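Local coordinates for protein esterase (uncultured bacterium pCosCE1, PDB 7ATL) that hydrolyses carboxylic esters as a family VIII carboxylesterase of beta-lactamase-like fold and also shows promiscuous acyltransferase activity, at residues K53-V56 with R57-F61; A186-L190 with P191-N195. All blocks are in the same frame, centred on the assembly; numbering follows the deposited sequence.

How the contacts relate
Two short-range contacts in one chain illustrate how neighbouring residues fix a change of direction. From the N terminus, contact 1 comes first: it closes the type I turn Val56-Thr59, between the short strands 53-54 and 61-62, beside strands 27-34 and 37-44 at one edge of the seven-stranded antiparallel sheet. More than a hundred residues later, contact 2 closes the bend between helices 174-186 and 190-199, next to helix 67-80. The two follow in series, neither nested nor crossed, with centres 28 Å apart and nearest atoms about 9 Å apart without touching. Contact 1 thus lies against the edge of the sheet, and contact 2 joins two helices of the beta-lactamase-type fold.

Contact 1 (K53-V56 with R57-F61); sequences KPMV and RETQF
Val56 and Thr59 are the two ends of a type I beta turn, and the oxygen that closes it is gripped twice by the same residue. Thr59 N donates to Val56 O at 3.1 Å with an N-H...O angle of 157°, the usual bond of such a turn. Thr59 OG1 gives a second, shorter bond to Val56 O, 2.8 Å. Both donors come from the same face of the carbonyl plane, but at different heights: the amide stands above the plane, while the hydroxyl is tilted from it by only 32°. The hydroxyl is held there because OG1 lies beside its own backbone N (chi1 -57°), which leaves CG2 turned toward Met55.

That methyl meets Met55 at 3.5 Å, CG2 to SD, the two side chains crossing at about a right angle. Bent at both chi2 and chi3, the methionine carries its sulfur on to Phe61, arriving obliquely at the ring, with SD 3.7 Å from CZ. This is a Met-aromatic contact. Val29 of strand 27-34 touches both Met55 and Phe61, so the pair packs against the sheet.

Beyond the turn, Arg57 forms a salt bridge with Asp272, its extended chain touching Val38 and Ala41 of strand 37-44. Glu58 O accepts from Asn216 ND2, while the carboxylate of Glu58 bends back until OE1 is 3.5 Å from Val56 CG2, a van der Waals contact, not a bond. Lys53 NZ donates to Asp215 O and Gln60 NE2 to Asn206 O, and the backbones of Met55, Gln60 and Phe61 bond to Gly45, to Asn216 and Ala218, and to Gly269.

The chemistry implies a division of labour: one threonine supplies main-chain and side-chain donors to one carbonyl, while its methyl joins the sulfur and ring that pack against strand 27-34.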
loop_
_atom_site.group_PDB
_atom_site.type_symbol
_atom_site.label_atom_id
_atom_site.label_comp_id
_atom_site.label_asym_id
_atom_site.label_seq_id
_atom_site.Cartn_x
_atom_site.Cartn_y
_atom_site.Cartn_z
ATOM N N LYS A 53 -0.357 -26.340 -2.209
ATOM C CA LYS A 53 -1.348 -25.672 -3.099
ATOM C C LYS A 53 -0.586 -24.721 -4.023
ATOM O O LYS A 53 0.029 -23.758 -3.567
ATOM C CB LYS A 53 -2.438 -24.950 -2.305
ATOM C CG LYS A 53 -3.640 -24.528 -3.141
ATOM C CD LYS A 53 -4.641 -23.688 -2.375
ATOM C CE LYS A 53 -5.307 -24.427 -1.230
ATOM N NZ LYS A 53 -6.656 -23.888 -0.921
ATOM N N PRO A 54 -0.567 -24.964 -5.352
ATOM C CA PRO A 54 0.189 -24.105 -6.258
ATOM C C PRO A 54 -0.411 -22.690 -6.238
ATOM O O PRO A 54 -1.650 -22.532 -6.172
ATOM C CB PRO A 54 0.025 -24.803 -7.618
ATOM C CG PRO A 54 -1.323 -25.477 -7.503
ATOM C CD PRO A 54 -1.339 -25.988 -6.076
ATOM N N MET A 55 0.467 -21.692 -6.265
ATOM C CA MET A 55 0.073 -20.280 -6.509
ATOM C C MET A 55 -0.522 -20.206 -7.918
ATOM O O MET A 55 0.085 -20.789 -8.832
ATOM C CB MET A 55 1.279 -19.337 -6.413
ATOM C CG MET A 55 0.892 -17.843 -6.455
ATOM S SD MET A 55 0.083 -17.215 -4.951
ATOM C CE MET A 55 1.548 -16.999 -3.940
ATOM N N VAL A 56 -1.671 -19.561 -8.065
ATOM C CA VAL A 56 -2.305 -19.283 -9.375
ATOM C C VAL A 56 -2.487 -17.758 -9.505
ATOM O O VAL A 56 -2.366 -17.025 -8.489
ATOM C CB VAL A 56 -3.632 -20.062 -9.546
ATOM C CG1 VAL A 56 -3.437 -21.574 -9.439
ATOM C CG2 VAL A 56 -4.726 -19.587 -8.605
ATOM N N ARG A 57 -2.772 -17.290 -10.727
ATOM C CA ARG A 57 -2.867 -15.856 -11.083
ATOM C C ARG A 57 -3.981 -15.199 -10.264
ATOM O O ARG A 57 -3.795 -14.040 -9.836
ATOM C CB ARG A 57 -3.116 -15.734 -12.586
ATOM C CG ARG A 57 -3.010 -14.309 -13.110
ATOM C CD ARG A 57 -3.433 -14.218 -14.556
ATOM N NE ARG A 57 -3.558 -12.837 -14.994
ATOM C CZ ARG A 57 -3.285 -12.400 -16.217
ATOM N NH1 ARG A 57 -2.843 -13.229 -17.151
ATOM N NH2 ARG A 57 -3.425 -11.119 -16.506
ATOM N N GLU A 58 -5.079 -15.931 -10.034
ATOM C CA GLU A 58 -6.305 -15.456 -9.323
ATOM C C GLU A 58 -6.122 -15.515 -7.794
ATOM O O GLU A 58 -7.034 -15.042 -7.092
ATOM C CB GLU A 58 -7.543 -16.292 -9.680
ATOM C CG GLU A 58 -7.801 -16.431 -11.174
ATOM C CD GLU A 58 -6.962 -17.478 -11.897
ATOM O OE1 GLU A 58 -6.683 -18.533 -11.286
ATOM O OE2 GLU A 58 -6.580 -17.222 -13.061
ATOM N N THR A 59 -5.011 -16.051 -7.275
ATOM C CA THR A 59 -4.792 -16.125 -5.808
ATOM C C THR A 59 -4.923 -14.725 -5.193
ATOM O O THR A 59 -4.253 -13.773 -5.657
ATOM C CB THR A 59 -3.436 -16.729 -5.431
ATOM O OG1 THR A 59 -3.348 -18.025 -6.014
ATOM C CG2 THR A 59 -3.263 -16.831 -3.931
ATOM N N GLN A 60 -5.756 -14.609 -4.166
ATOM C CA GLN A 60 -5.979 -13.343 -3.426
ATOM C C GLN A 60 -4.889 -13.194 -2.358
ATOM O O GLN A 60 -4.409 -14.225 -1.800
ATOM C CB GLN A 60 -7.375 -13.329 -2.810
ATOM C CG GLN A 60 -7.938 -11.931 -2.671
ATOM C CD GLN A 60 -9.136 -11.858 -1.750
ATOM O OE1 GLN A 60 -9.262 -12.623 -0.786
ATOM N NE2 GLN A 60 -10.006 -10.890 -2.020
ATOM N N PHE A 61 -4.504 -11.953 -2.083
ATOM C CA PHE A 61 -3.492 -11.642 -1.049
ATOM C C PHE A 61 -4.055 -10.675 -0.012
ATOM O O PHE A 61 -4.983 -9.899 -0.298
ATOM C CB PHE A 61 -2.232 -11.044 -1.669
ATOM C CG PHE A 61 -1.456 -11.967 -2.564
ATOM C CD1 PHE A 61 -1.868 -12.196 -3.861
ATOM C CD2 PHE A 61 -0.286 -12.549 -2.124
ATOM C CE1 PHE A 61 -1.135 -13.017 -4.700
ATOM C CE2 PHE A 61 0.437 -13.393 -2.955
ATOM C CZ PHE A 61 0.009 -13.624 -4.241
#

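Contact 2 (A186-L190 with P191-N195); sequences AGEPL and PQVFN
Pro189 and Val193 meet in a helix-start contact, where the chain leaves helix 174-186, bends through Gly187 and enters helix 190-199. Pro189 occupies the N-cap position, and its carbonyl begins the helical bonding: Val193 N reaches Pro189 O at 3.1 Å, in the carbonyl plane and fairly straight (163°). Gln192 N adds a weak bond to the same oxygen. One residue on, Phe194 N bonds to Leu190 O at 2.9 Å.

Side chains fill in around this first turn. Val193 lays CG2 against the incoming chain, 3.8 Å from Glu188 CG and 3.9 Å from Ala186 CB; Met78 of helix 67-80 touches both Ala186 and Val193. Glu188 takes the crowded position at chi1 (59°) and then runs straight, which brings OE2 to 3.6 Å from Gln192 CB. Its OE1 is hydrogen-bonded to His196 ND1, one turn beyond Gln192. On another flank Gln192, bent at chi2, folds its amide back over the proline ring, with NE2 3.4 Å from Pro189 CB.

Leu190 N, the first amide of the helix, is bound by Glu183 OE2 of the preceding helix. Two carboxylates thus tie the bend to its helices: Glu183 reaches forward to an amide at the N-terminal end, where its charge would probably be favourable to the helix dipole, and Glu188 braces the side of the helix through His196.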
loop_
_atom_site.group_PDB
_atom_site.type_symbol
_atom_site.label_atom_id
_atom_site.label_comp_id
_atom_site.label_asym_id
_atom_site.label_seq_id
_atom_site.Cartn_x
_atom_site.Cartn_y
_atom_site.Cartn_z
ATOM N N ALA A 186 -19.296 10.666 1.564
ATOM C CA ALA A 186 -20.252 9.827 0.791
ATOM C C ALA A 186 -21.482 9.419 1.615
ATOM O O ALA A 186 -22.452 9.026 0.999
ATOM C CB ALA A 186 -19.560 8.606 0.253
ATOM N N GLY A 187 -21.439 9.501 2.947
ATOM C CA GLY A 187 -22.549 9.136 3.851
ATOM C C GLY A 187 -22.735 7.627 3.925
ATOM O O GLY A 187 -23.876 7.174 4.092
ATOM N N GLU A 188 -21.659 6.852 3.817
ATOM C CA GLU A 188 -21.738 5.373 3.929
ATOM C C GLU A 188 -20.393 4.840 4.417
ATOM O O GLU A 188 -19.380 5.521 4.321
ATOM C CB GLU A 188 -22.186 4.757 2.600
ATOM C CG GLU A 188 -21.276 5.073 1.429
ATOM C CD GLU A 188 -21.689 4.486 0.084
ATOM O OE1 GLU A 188 -20.976 4.731 -0.917
ATOM O OE2 GLU A 188 -22.713 3.784 0.035
ATOM N N PRO A 189 -20.349 3.612 4.984
ATOM C CA PRO A 189 -19.107 3.038 5.494
ATOM C C PRO A 189 -18.077 2.806 4.388
ATOM O O PRO A 189 -18.467 2.655 3.260
ATOM C CB PRO A 189 -19.561 1.701 6.114
ATOM C CG PRO A 189 -21.033 1.909 6.416
ATOM C CD PRO A 189 -21.506 2.726 5.230
ATOM N N LEU A 190 -16.801 2.736 4.768
ATOM C CA LEU A 190 -15.658 2.740 3.826
ATOM C C LEU A 190 -15.748 1.579 2.825
ATOM O O LEU A 190 -15.384 1.770 1.668
ATOM C CB LEU A 190 -14.344 2.737 4.622
ATOM C CG LEU A 190 -13.070 2.848 3.777
ATOM C CD1 LEU A 190 -13.100 4.116 2.945
ATOM C CD2 LEU A 190 -11.803 2.800 4.622
ATOM N N PRO A 191 -16.171 0.340 3.182
ATOM C CA PRO A 191 -16.245 -0.744 2.201
ATOM C C PRO A 191 -17.210 -0.404 1.056
ATOM O O PRO A 191 -16.879 -0.697 -0.112
ATOM C CB PRO A 191 -16.709 -1.976 2.997
ATOM C CG PRO A 191 -16.323 -1.662 4.416
ATOM C CD PRO A 191 -16.476 -0.152 4.539
ATOM N N GLN A 192 -18.332 0.234 1.392
ATOM C CA GLN A 192 -19.341 0.654 0.384
ATOM C C GLN A 192 -18.747 1.815 -0.432
ATOM O O GLN A 192 -18.895 1.816 -1.664
ATOM C CB GLN A 192 -20.688 1.004 1.026
ATOM C CG GLN A 192 -21.524 -0.207 1.411
ATOM C CD GLN A 192 -21.004 -1.050 2.564
ATOM O OE1 GLN A 192 -21.014 -2.274 2.494
ATOM N NE2 GLN A 192 -20.558 -0.434 3.649
ATOM N N VAL A 193 -18.039 2.742 0.213
ATOM C CA VAL A 193 -17.334 3.847 -0.500
ATOM C C VAL A 193 -16.396 3.247 -1.550
ATOM O O VAL A 193 -16.463 3.633 -2.723
ATOM C CB VAL A 193 -16.564 4.757 0.464
ATOM C CG1 VAL A 193 -15.735 5.748 -0.316
ATOM C CG2 VAL A 193 -17.490 5.479 1.428
ATOM N N PHE A 194 -15.528 2.331 -1.146
ATOM C CA PHE A 194 -14.557 1.691 -2.067
ATOM C C PHE A 194 -15.305 1.000 -3.214
ATOM O O PHE A 194 -14.828 1.048 -4.370
ATOM C CB PHE A 194 -13.692 0.660 -1.343
ATOM C CG PHE A 194 -12.763 -0.078 -2.271
ATOM C CD1 PHE A 194 -11.657 0.567 -2.812
ATOM C CD2 PHE A 194 -13.014 -1.400 -2.632
ATOM C CE1 PHE A 194 -10.798 -0.106 -3.668
ATOM C CE2 PHE A 194 -12.155 -2.076 -3.491
ATOM C CZ PHE A 194 -11.044 -1.425 -4.008
ATOM N N ASN A 195 -16.406 0.312 -2.898
ATOM C CA ASN A 195 -17.145 -0.472 -3.918
ATOM C C ASN A 195 -17.698 0.514 -4.959
ATOM O O ASN A 195 -17.386 0.343 -6.155
ATOM C CB ASN A 195 -18.197 -1.401 -3.309
ATOM C CG ASN A 195 -18.862 -2.248 -4.376
ATOM O OD1 ASN A 195 -18.199 -2.960 -5.131
ATOM N ND2 ASN A 195 -20.169 -2.127 -4.490
#